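PDB 6GQ8: NEQ011 from Nanoarchaeum equitans Kin4-M, which probably reduces superoxide at a mononuclear iron centre, being a neelaredoxin-type superoxide reductase of the desulfoferrodoxin family. Local coordinates for residues Y6-E15 / T26-H35; N37-L48 / H59-H68. All coordinates share one frame; numbering follows the deposited sequence.

How the contacts relate
From the N terminus the chain makes the short strand 2-3, passes the iron with His10, runs out along strand 12-19 and returns along strand 22-29; contact 1 closes this hairpin and brings His35 to the metal beside His10. Only after it has closed does contact 2 open. The chain then supplies His41, enters strand 43-52 and comes back along strand 58-65, where contact 2 closes the second hairpin, in series with the first, neither nested nor crossed. The hairpins belong to different sheets, packed where Ile27 meets Val46 and Val29 meets Ile43. Both contacts reach the same iron, whose ligand set is completed by Cys97 and His100 from later in the chain.

Contact 1 (Y6-E15 / T26-H35); sequences YNPKHSPIIE and TIEVGKEVKH. With FE (Fe (III) ion), chain E.
Val29 is the bump that fills the bend of segment 6-15. Its CG1, anti to the backbone N (chi1 -180°), reaches under the turn to within 3.4 Å of His10 O and also meets the carbonyl oxygen of Lys9, while CG2 lies 3.9 Å from Pro12 CB. Pro12 CB rests against both this methyl and Ile27 CG2, so apolar residues suit this inward face, which looks onto Ala93 and Ser95 of strand 89-97. An alanine in place of Val29 would remove both methyls and would probably leave a gap beneath the His10 turn and beside Pro12, letting the loop that carries the iron ligand shift. Pro12 leads into an antiparallel beta hairpin, where Ile13 and Glu28 form a hydrogen-bonded pair (Ile13 N to Glu28 O 2.9 Å, with a return bond from Glu28 N to Ile13 O), as do Glu15 and Thr26. Beyond the strands, Gly30 turns with a positive phi of 76°, and a side chain there would run into His35 N. A water fills the hollow left between the loops, giving hydrogens to Pro8 O and Ser11 O and accepting one from Gly30 N at 2.7 Å. Nearer the surface the extended chain of Lys9 lies across Val33, with CE 3.7 Å from CG1, its methylenes covering the branched residue. At the iron the rings of His10 and His35 converge obliquely, planes 69° apart, each giving NE2 to the metal; His41, Cys97 and His100 complete the site, the ligand set of superoxide reductases. Asn7 OD1 steadies the His10 ring by accepting from ND1 at 2.9 Å, the donor standing above the amide's carbonyl plane, which leaves NE2 turned to the iron.

Contact 2 (N37-L48 / H59-H68); sequences NEPSHHIQWVDL and HIARIEFKAH. With FE (Fe (III) ion), chain E.
The imidazoles of His42 and His68 lie face to face, centroids 3.4 Å apart and planes 10° from parallel. At the edge of His68, ND1 donates in its ring plane to Asn37 OD1 (2.8 Å). With CG between its backbone N and carbonyl carbon (chi1 56°), His42 lays its ring over His68 while its ND1, at the edge, donates back to Glu38 O. The two rings thus tie the turn preceding the strand to the end of segment 59-68; His42 follows the iron ligand His41. Farther along, Arg62 grips Asp47 side-on: NE meets the syn lone pair of OD1 at 2.8 Å and NH2 meets OD2 at 3.0 Å. Both residues are buried, and this grip pairs their charges in the interior. His59 brings its ring edge to the same OD1 in a weak bond, its plane 88° from the carboxylate. Arg62 NH1 also salt-bridges Glu64, and His59 ND1 hydrogen-bonds Trp45, both of the third subunit. On the other face of the hairpin, Val46 CG1 packs against Phe65 CZ at 3.6 Å, beta-branched and aromatic bulk suiting the core. Ile60 and Ala61 both give their N-H to Leu48 O, a classic beta bulge. Strand 43-52 has strand 89-97 on its other side, while Val46 and Leu48 pack on strand 22-29; strand 58-65 ends the sheet within the chain, but its Arg62 to Glu64 pair antiparallel with a strand of the second subunit.

Contact 1 (Y6-E15 / T26-H35)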
loop_
_atom_site.group_PDB
_atom_site.type_symbol
_atom_site.label_atom_id
_atom_site.label_comp_id
_atom_site.label_asym_id
_atom_site.label_seq_id
_atom_site.Cartn_x
_atom_site.Cartn_y
_atom_site.Cartn_z
ATOM N N TYR A 6 -10.815 8.588 22.053
ATOM C CA TYR A 6 -10.252 7.289 22.388
ATOM C C TYR A 6 -11.327 6.210 22.328
ATOM O O TYR A 6 -12.470 6.424 22.742
ATOM C CB TYR A 6 -9.616 7.314 23.779
ATOM C CG TYR A 6 -9.168 5.946 24.244
ATOM C CD1 TYR A 6 -8.007 5.369 23.751
ATOM C CD2 TYR A 6 -9.917 5.226 25.167
ATOM C CE1 TYR A 6 -7.600 4.116 24.166
ATOM C CE2 TYR A 6 -9.516 3.973 25.588
ATOM C CZ TYR A 6 -8.357 3.422 25.084
ATOM O OH TYR A 6 -7.955 2.175 25.502
ATOM N N ASN A 7 -10.950 5.044 21.813
ATOM C CA ASN A 7 -11.851 3.904 21.716
ATOM C C ASN A 7 -11.053 2.618 21.890
ATOM O O ASN A 7 -10.139 2.345 21.102
ATOM C CB ASN A 7 -12.589 3.911 20.378
ATOM C CG ASN A 7 -13.607 2.795 20.268
ATOM O OD1 ASN A 7 -13.270 1.664 19.921
ATOM N ND2 ASN A 7 -14.864 3.108 20.566
ATOM N N PRO A 8 -11.364 1.808 22.906
ATOM C CA PRO A 8 -10.541 0.616 23.175
ATOM C C PRO A 8 -10.463 -0.360 22.014
ATOM O O PRO A 8 -9.452 -1.061 21.877
ATOM C CB PRO A 8 -11.233 -0.016 24.392
ATOM C CG PRO A 8 -11.977 1.110 25.033
ATOM C CD PRO A 8 -12.429 1.988 23.907
ATOM N N LYS A 9 -11.490 -0.427 21.168
ATOM C CA LYS A 9 -11.504 -1.396 20.080
ATOM C C LYS A 9 -10.866 -0.867 18.804
ATOM O O LYS A 9 -10.381 -1.664 17.991
ATOM C CB LYS A 9 -12.937 -1.846 19.780
ATOM C CG LYS A 9 -13.461 -2.933 20.706
ATOM C CD LYS A 9 -14.830 -3.416 20.257
ATOM C CE LYS A 9 -15.293 -4.617 21.067
ATOM N NZ LYS A 9 -16.607 -5.133 20.591
ATOM N N HIS A 10 -10.856 0.452 18.598
ATOM C CA HIS A 10 -10.459 1.026 17.321
ATOM C C HIS A 10 -9.242 1.939 17.380
ATOM O O HIS A 10 -8.595 2.130 16.346
ATOM C CB HIS A 10 -11.623 1.822 16.707
ATOM C CG HIS A 10 -12.822 0.991 16.370
ATOM N ND1 HIS A 10 -13.923 0.907 17.195
ATOM C CD2 HIS A 10 -13.104 0.226 15.289
ATOM C CE1 HIS A 10 -14.826 0.115 16.642
ATOM N NE2 HIS A 10 -14.354 -0.311 15.485
ATOM N N SER A 11 -8.912 2.505 18.536
ATOM C CA SER A 11 -7.816 3.469 18.605
ATOM C C SER A 11 -6.473 2.768 18.425
ATOM O O SER A 11 -6.200 1.776 19.110
ATOM C CB SER A 11 -7.839 4.223 19.934
ATOM O OG SER A 11 -8.950 5.099 20.005
ATOM N N PRO A 12 -5.614 3.240 17.516
ATOM C CA PRO A 12 -4.276 2.651 17.362
ATOM C C PRO A 12 -3.346 3.128 18.466
ATOM O O PRO A 12 -2.918 4.286 18.482
ATOM C CB PRO A 12 -3.835 3.155 15.981
ATOM C CG PRO A 12 -4.570 4.441 15.796
ATOM C CD PRO A 12 -5.888 4.286 16.515
ATOM N N ILE A 13 -3.021 2.232 19.392
ATOM C CA ILE A 13 -2.192 2.590 20.540
ATOM C C ILE A 13 -0.728 2.579 20.122
ATOM O O ILE A 13 -0.250 1.614 19.517
ATOM C CB ILE A 13 -2.443 1.628 21.711
ATOM C CG1 ILE A 13 -3.908 1.687 22.145
ATOM C CG2 ILE A 13 -1.525 1.957 22.881
ATOM C CD1 ILE A 13 -4.389 3.084 22.472
ATOM N N ILE A 14 -0.008 3.646 20.463
ATOM C CA ILE A 14 1.394 3.810 20.092
ATOM C C ILE A 14 2.261 3.576 21.322
ATOM O O ILE A 14 2.002 4.147 22.388
ATOM C CB ILE A 14 1.658 5.208 19.505
ATOM C CG1 ILE A 14 0.732 5.482 18.318
ATOM C CG2 ILE A 14 3.114 5.350 19.093
ATOM C CD1 ILE A 14 0.697 6.933 17.901
ATOM N N GLU A 15 3.297 2.752 21.169
ATOM C CA GLU A 15 4.347 2.605 22.169
ATOM C C GLU A 15 5.700 2.873 21.528
ATOM O O GLU A 15 5.949 2.468 20.388
ATOM C CB GLU A 15 4.348 1.213 22.807
ATOM C CG GLU A 15 3.133 0.918 23.661
ATOM C CD GLU A 15 3.261 -0.394 24.410
ATOM O OE1 GLU A 15 4.230 -1.140 24.149
ATOM O OE2 GLU A 15 2.405 -0.670 25.276
ATOM N N THR A 26 5.810 0.461 18.294
ATOM C CA THR A 26 4.790 -0.575 18.228
ATOM C C THR A 26 3.427 0.092 18.099
ATOM O O THR A 26 3.124 1.041 18.830
ATOM C CB THR A 26 4.827 -1.471 19.470
ATOM O OG1 THR A 26 6.135 -2.036 19.624
ATOM C CG2 THR A 26 3.807 -2.598 19.349
ATOM N N ILE A 27 2.616 -0.398 17.166
ATOM C CA ILE A 27 1.258 0.089 16.964
ATOM C C ILE A 27 0.329 -1.113 17.038
ATOM O O ILE A 27 0.533 -2.101 16.324
ATOM C CB ILE A 27 1.094 0.816 15.615
ATOM C CG1 ILE A 27 2.190 1.867 15.427
ATOM C CG2 ILE A 27 -0.269 1.480 15.532
ATOM C CD1 ILE A 27 2.507 2.153 13.981
ATOM N N GLU A 28 -0.677 -1.036 17.906
ATOM C CA GLU A 28 -1.640 -2.117 18.058
ATOM C C GLU A 28 -3.038 -1.534 18.180
ATOM O O GLU A 28 -3.261 -0.611 18.970
ATOM C CB GLU A 28 -1.314 -2.978 19.288
ATOM C CG GLU A 28 -2.197 -4.210 19.438
ATOM C CD GLU A 28 -1.747 -5.133 20.560
ATOM O OE1 GLU A 28 -0.853 -4.744 21.340
ATOM O OE2 GLU A 28 -2.294 -6.252 20.662
ATOM N N VAL A 29 -3.972 -2.070 17.398
ATOM C CA VAL A 29 -5.378 -1.691 17.471
ATOM C C VAL A 29 -6.119 -2.771 18.245
ATOM O O VAL A 29 -5.968 -3.965 17.958
ATOM C CB VAL A 29 -5.984 -1.501 16.071
ATOM C CG1 VAL A 29 -7.450 -1.103 16.181
ATOM C CG2 VAL A 29 -5.202 -0.454 15.288
ATOM N N GLY A 30 -6.903 -2.358 19.235
ATOM C CA GLY A 30 -7.620 -3.319 20.051
ATOM C C GLY A 30 -6.745 -4.017 21.067
ATOM O O GLY A 30 -6.901 -5.225 21.292
ATOM N N LYS A 31 -5.820 -3.283 21.691
ATOM C CA LYS A 31 -4.866 -3.896 22.609
ATOM C C LYS A 31 -5.566 -4.516 23.816
ATOM O O LYS A 31 -5.356 -5.692 24.132
ATOM C CB LYS A 31 -3.837 -2.857 23.046
ATOM C CG LYS A 31 -2.627 -3.439 23.742
ATOM C CD LYS A 31 -1.696 -2.343 24.226
ATOM C CE LYS A 31 -0.473 -2.930 24.902
ATOM N NZ LYS A 31 0.475 -1.869 25.325
ATOM N N GLU A 32 -6.412 -3.741 24.500
ATOM C CA GLU A 32 -7.077 -4.232 25.703
ATOM C C GLU A 32 -8.386 -4.947 25.414
ATOM O O GLU A 32 -8.760 -5.858 26.162
ATOM C CB GLU A 32 -7.321 -3.087 26.693
ATOM C CG GLU A 32 -8.325 -2.030 26.246
ATOM C CD GLU A 32 -8.698 -1.080 27.370
ATOM O OE1 GLU A 32 -7.887 -0.934 28.308
ATOM O OE2 GLU A 32 -9.752 -0.413 27.273
ATOM N N VAL A 33 -9.095 -4.556 24.361
ATOM C CA VAL A 33 -10.298 -5.246 23.919
ATOM C C VAL A 33 -10.083 -5.584 22.452
ATOM O O VAL A 33 -10.037 -4.683 21.604
ATOM C CB VAL A 33 -11.566 -4.405 24.116
ATOM C CG1 VAL A 33 -12.786 -5.184 23.666
ATOM C CG2 VAL A 33 -11.701 -3.989 25.576
ATOM N N LYS A 34 -9.943 -6.873 22.152
ATOM C CA LYS A 34 -9.622 -7.300 20.797
ATOM C C LYS A 34 -10.740 -6.922 19.833
ATOM O O LYS A 34 -11.920 -7.155 20.105
ATOM C CB LYS A 34 -9.372 -8.809 20.768
ATOM C CG LYS A 34 -7.897 -9.188 20.848
ATOM C CD LYS A 34 -7.699 -10.698 20.877
ATOM C CE LYS A 34 -8.208 -11.352 19.601
ATOM N NZ LYS A 34 -7.397 -10.952 18.417
ATOM N N HIS A 35 -10.363 -6.326 18.711
ATOM C CA HIS A 35 -11.325 -6.001 17.669
ATOM C C HIS A 35 -11.591 -7.243 16.819
ATOM O O HIS A 35 -10.677 -8.038 16.585
ATOM C CB HIS A 35 -10.791 -4.864 16.791
ATOM C CG HIS A 35 -11.777 -4.345 15.789
ATOM N ND1 HIS A 35 -11.928 -4.897 14.535
ATOM C CD2 HIS A 35 -12.644 -3.304 15.846
ATOM C CE1 HIS A 35 -12.853 -4.229 13.868
ATOM N NE2 HIS A 35 -13.303 -3.257 14.641
HETATM FE FE FE E . -14.923 -1.854 13.961
HETATM O O HOH W 1 -7.074 -0.063 20.637
#

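Contact 2 (N37-L48 / H59-H68)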
loop_
_atom_site.group_PDB
_atom_site.type_symbol
_atom_site.label_atom_id
_atom_site.label_comp_id
_atom_site.label_asym_id
_atom_site.label_seq_id
_atom_site.Cartn_x
_atom_site.Cartn_y
_atom_site.Cartn_z
ATOM N N ASN A 37 -11.868 -9.758 13.770
ATOM C CA ASN A 37 -11.041 -9.921 12.570
ATOM C C ASN A 37 -11.784 -10.881 11.645
ATOM O O ASN A 37 -11.502 -12.081 11.613
ATOM C CB ASN A 37 -9.641 -10.424 12.914
ATOM C CG ASN A 37 -8.651 -10.211 11.784
ATOM O OD1 ASN A 37 -9.037 -10.047 10.626
ATOM N ND2 ASN A 37 -7.366 -10.215 12.115
ATOM N N GLU A 38 -12.724 -10.337 10.886
ATOM C CA GLU A 38 -13.636 -11.083 10.035
ATOM C C GLU A 38 -13.590 -10.509 8.630
ATOM O O GLU A 38 -13.176 -9.360 8.436
ATOM C CB GLU A 38 -15.065 -11.008 10.591
ATOM C CG GLU A 38 -15.184 -11.433 12.045
ATOM C CD GLU A 38 -16.468 -10.950 12.689
ATOM O OE1 GLU A 38 -17.221 -10.199 12.033
ATOM O OE2 GLU A 38 -16.732 -11.332 13.848
ATOM N N PRO A 39 -14.017 -11.280 7.621
ATOM C CA PRO A 39 -13.972 -10.756 6.245
ATOM C C PRO A 39 -14.712 -9.441 6.069
ATOM O O PRO A 39 -14.208 -8.541 5.382
ATOM C CB PRO A 39 -14.610 -11.888 5.429
ATOM C CG PRO A 39 -14.302 -13.122 6.214
ATOM C CD PRO A 39 -14.393 -12.706 7.658
ATOM N N SER A 40 -15.877 -9.287 6.697
ATOM C CA SER A 40 -16.688 -8.086 6.551
ATOM C C SER A 40 -16.498 -7.089 7.689
ATOM O O SER A 40 -17.232 -6.098 7.755
ATOM C CB SER A 40 -18.167 -8.454 6.417
ATOM O OG SER A 40 -18.385 -9.231 5.254
ATOM N N HIS A 41 -15.537 -7.324 8.584
ATOM C CA HIS A 41 -15.296 -6.402 9.694
ATOM C C HIS A 41 -13.903 -6.676 10.242
ATOM O O HIS A 41 -13.702 -7.681 10.930
ATOM C CB HIS A 41 -16.355 -6.563 10.780
ATOM C CG HIS A 41 -16.266 -5.533 11.862
ATOM N ND1 HIS A 41 -16.893 -5.673 13.082
ATOM C CD2 HIS A 41 -15.629 -4.338 11.903
ATOM C CE1 HIS A 41 -16.641 -4.614 13.830
ATOM N NE2 HIS A 41 -15.878 -3.787 13.137
ATOM N N HIS A 42 -12.955 -5.785 9.953
ATOM C CA HIS A 42 -11.584 -5.984 10.406
ATOM C C HIS A 42 -10.819 -4.672 10.328
ATOM O O HIS A 42 -11.224 -3.732 9.640
ATOM C CB HIS A 42 -10.869 -7.061 9.579
ATOM C CG HIS A 42 -10.861 -6.790 8.105
ATOM N ND1 HIS A 42 -11.690 -7.445 7.221
ATOM C CD2 HIS A 42 -10.124 -5.931 7.361
ATOM C CE1 HIS A 42 -11.462 -7.006 5.996
ATOM N NE2 HIS A 42 -10.514 -6.087 6.053
ATOM N N ILE A 43 -9.704 -4.629 11.050
ATOM C CA ILE A 43 -8.768 -3.517 10.948
ATOM C C ILE A 43 -7.869 -3.797 9.751
ATOM O O ILE A 43 -7.140 -4.794 9.730
ATOM C CB ILE A 43 -7.942 -3.357 12.233
ATOM C CG1 ILE A 43 -8.855 -3.242 13.459
ATOM C CG2 ILE A 43 -7.029 -2.140 12.123
ATOM C CD1 ILE A 43 -9.775 -2.043 13.446
ATOM N N GLN A 44 -7.929 -2.926 8.749
ATOM C CA GLN A 44 -7.278 -3.201 7.475
ATOM C C GLN A 44 -5.847 -2.683 7.417
ATOM O O GLN A 44 -4.967 -3.369 6.886
ATOM C CB GLN A 44 -8.097 -2.600 6.330
ATOM C CG GLN A 44 -7.781 -3.185 4.965
ATOM C CD GLN A 44 -8.764 -2.727 3.901
ATOM O OE1 GLN A 44 -8.654 -1.618 3.376
ATOM N NE2 GLN A 44 -9.741 -3.576 3.589
ATOM N N TRP A 45 -5.585 -1.490 7.944
ATOM C CA TRP A 45 -4.256 -0.907 7.812
ATOM C C TRP A 45 -4.045 0.162 8.874
ATOM O O TRP A 45 -4.987 0.628 9.519
ATOM C CB TRP A 45 -4.042 -0.323 6.410
ATOM C CG TRP A 45 -5.093 0.658 5.964
ATOM C CD1 TRP A 45 -6.172 0.397 5.161
ATOM C CD2 TRP A 45 -5.159 2.053 6.280
ATOM N NE1 TRP A 45 -6.900 1.544 4.961
ATOM C CE2 TRP A 45 -6.296 2.576 5.631
ATOM C CE3 TRP A 45 -4.356 2.917 7.036
ATOM C CZ2 TRP A 45 -6.660 3.919 5.728
ATOM C CZ3 TRP A 45 -4.717 4.248 7.131
ATOM C CH2 TRP A 45 -5.861 4.736 6.481
ATOM N N VAL A 46 -2.780 0.546 9.039
ATOM C CA VAL A 46 -2.391 1.655 9.902
ATOM C C VAL A 46 -1.320 2.471 9.186
ATOM O O VAL A 46 -0.367 1.910 8.636
ATOM C CB VAL A 46 -1.886 1.171 11.277
ATOM C CG1 VAL A 46 -0.848 0.075 11.114
ATOM C CG2 VAL A 46 -1.316 2.333 12.074
ATOM N N ASP A 47 -1.492 3.789 9.166
ATOM C CA ASP A 47 -0.471 4.711 8.689
ATOM C C ASP A 47 0.194 5.376 9.886
ATOM O O ASP A 47 -0.482 5.768 10.841
ATOM C CB ASP A 47 -1.069 5.781 7.772
ATOM C CG ASP A 47 -1.180 5.327 6.332
ATOM O OD1 ASP A 47 -0.340 4.517 5.895
ATOM O OD2 ASP A 47 -2.106 5.792 5.631
ATOM N N LEU A 48 1.521 5.493 9.838
ATOM C CA LEU A 48 2.291 6.118 10.907
ATOM C C LEU A 48 3.009 7.340 10.355
ATOM O O LEU A 48 3.772 7.231 9.389
ATOM C CB LEU A 48 3.297 5.138 11.510
ATOM C CG LEU A 48 4.218 5.705 12.594
ATOM C CD1 LEU A 48 3.439 6.041 13.859
ATOM C CD2 LEU A 48 5.350 4.742 12.897
ATOM N N HIS A 59 5.454 10.902 6.421
ATOM C CA HIS A 59 4.974 9.528 6.428
ATOM C C HIS A 59 6.134 8.591 6.735
ATOM O O HIS A 59 7.133 8.572 6.006
ATOM C CB HIS A 59 4.340 9.178 5.083
ATOM C CG HIS A 59 3.374 8.037 5.149
ATOM N ND1 HIS A 59 2.573 7.678 4.086
ATOM C CD2 HIS A 59 3.075 7.181 6.153
ATOM C CE1 HIS A 59 1.824 6.646 4.431
ATOM N NE2 HIS A 59 2.105 6.328 5.682
ATOM N N ILE A 60 6.010 7.822 7.809
ATOM C CA ILE A 60 7.073 6.924 8.251
ATOM C C ILE A 60 6.841 5.502 7.764
ATOM O O ILE A 60 7.744 4.874 7.211
ATOM C CB ILE A 60 7.217 6.967 9.789
ATOM C CG1 ILE A 60 7.595 8.373 10.266
ATOM C CG2 ILE A 60 8.258 5.958 10.242
ATOM C CD1 ILE A 60 8.910 8.884 9.709
ATOM N N ALA A 61 5.636 4.971 7.966
ATOM C CA ALA A 61 5.356 3.594 7.593
ATOM C C ALA A 61 3.894 3.447 7.201
ATOM O O ALA A 61 3.033 4.209 7.650
ATOM C CB ALA A 61 5.691 2.623 8.729
ATOM N N ARG A 62 3.634 2.468 6.340
ATOM C CA ARG A 62 2.283 2.035 5.997
ATOM C C ARG A 62 2.234 0.520 6.128
ATOM O O ARG A 62 3.021 -0.184 5.488
ATOM C CB ARG A 62 1.907 2.487 4.582
ATOM C CG ARG A 62 0.594 1.942 4.039
ATOM C CD ARG A 62 0.131 2.744 2.815
ATOM N NE ARG A 62 -0.507 4.004 3.189
ATOM C CZ ARG A 62 -0.879 4.945 2.325
ATOM N NH1 ARG A 62 -0.670 4.784 1.025
ATOM N NH2 ARG A 62 -1.465 6.053 2.763
ATOM N N ILE A 63 1.334 0.016 6.972
ATOM C CA ILE A 63 1.232 -1.415 7.239
ATOM C C ILE A 63 -0.180 -1.863 6.893
ATOM O O ILE A 63 -1.155 -1.356 7.462
ATOM C CB ILE A 63 1.558 -1.761 8.701
ATOM C CG1 ILE A 63 2.936 -1.220 9.088
ATOM C CG2 ILE A 63 1.497 -3.268 8.908
ATOM C CD1 ILE A 63 2.873 -0.054 10.046
ATOM N N GLU A 64 -0.287 -2.813 5.972
ATOM C CA GLU A 64 -1.560 -3.419 5.613
ATOM C C GLU A 64 -1.637 -4.806 6.235
ATOM O O GLU A 64 -0.730 -5.625 6.051
ATOM C CB GLU A 64 -1.728 -3.518 4.095
ATOM C CG GLU A 64 -1.618 -2.205 3.339
ATOM C CD GLU A 64 -2.969 -1.679 2.883
ATOM O OE1 GLU A 64 -3.999 -2.299 3.224
ATOM O OE2 GLU A 64 -2.999 -0.659 2.160
ATOM N N PHE A 65 -2.705 -5.053 6.991
ATOM C CA PHE A 65 -2.984 -6.368 7.558
ATOM C C PHE A 65 -3.905 -7.095 6.584
ATOM O O PHE A 65 -5.086 -6.755 6.470
ATOM C CB PHE A 65 -3.611 -6.225 8.942
ATOM C CG PHE A 65 -2.899 -5.238 9.828
ATOM C CD1 PHE A 65 -1.632 -5.515 10.320
ATOM C CD2 PHE A 65 -3.486 -4.025 10.152
ATOM C CE1 PHE A 65 -0.971 -4.607 11.133
ATOM C CE2 PHE A 65 -2.829 -3.113 10.960
ATOM C CZ PHE A 65 -1.570 -3.407 11.453
ATOM N N LYS A 66 -3.368 -8.093 5.882
ATOM C CA LYS A 66 -3.979 -8.560 4.642
ATOM C C LYS A 66 -4.886 -9.774 4.796
ATOM O O LYS A 66 -5.788 -9.955 3.971
ATOM C CB LYS A 66 -2.892 -8.890 3.612
ATOM C CG LYS A 66 -2.147 -7.678 3.080
ATOM C CD LYS A 66 -3.100 -6.738 2.370
ATOM C CE LYS A 66 -2.421 -5.980 1.248
ATOM N NZ LYS A 66 -3.413 -5.124 0.556
ATOM N N ALA A 67 -4.677 -10.615 5.806
ATOM C CA ALA A 67 -5.440 -11.848 5.953
ATOM C C ALA A 67 -6.531 -11.668 7.001
ATOM O O ALA A 67 -6.268 -11.173 8.102
ATOM C CB ALA A 67 -4.529 -13.017 6.328
ATOM N N HIS A 68 -7.750 -12.086 6.659
ATOM C CA HIS A 68 -8.910 -11.920 7.527
ATOM C C HIS A 68 -9.827 -13.130 7.417
ATOM O O HIS A 68 -11.055 -13.002 7.383
ATOM C CB HIS A 68 -9.668 -10.634 7.197
ATOM C CG HIS A 68 -8.794 -9.421 7.121
ATOM N ND1 HIS A 68 -8.253 -8.823 8.238
ATOM C CD2 HIS A 68 -8.368 -8.692 6.060
ATOM C CE1 HIS A 68 -7.525 -7.783 7.869
ATOM N NE2 HIS A 68 -7.582 -7.680 6.554
HETATM FE FE FE E . -14.923 -1.854 13.961
#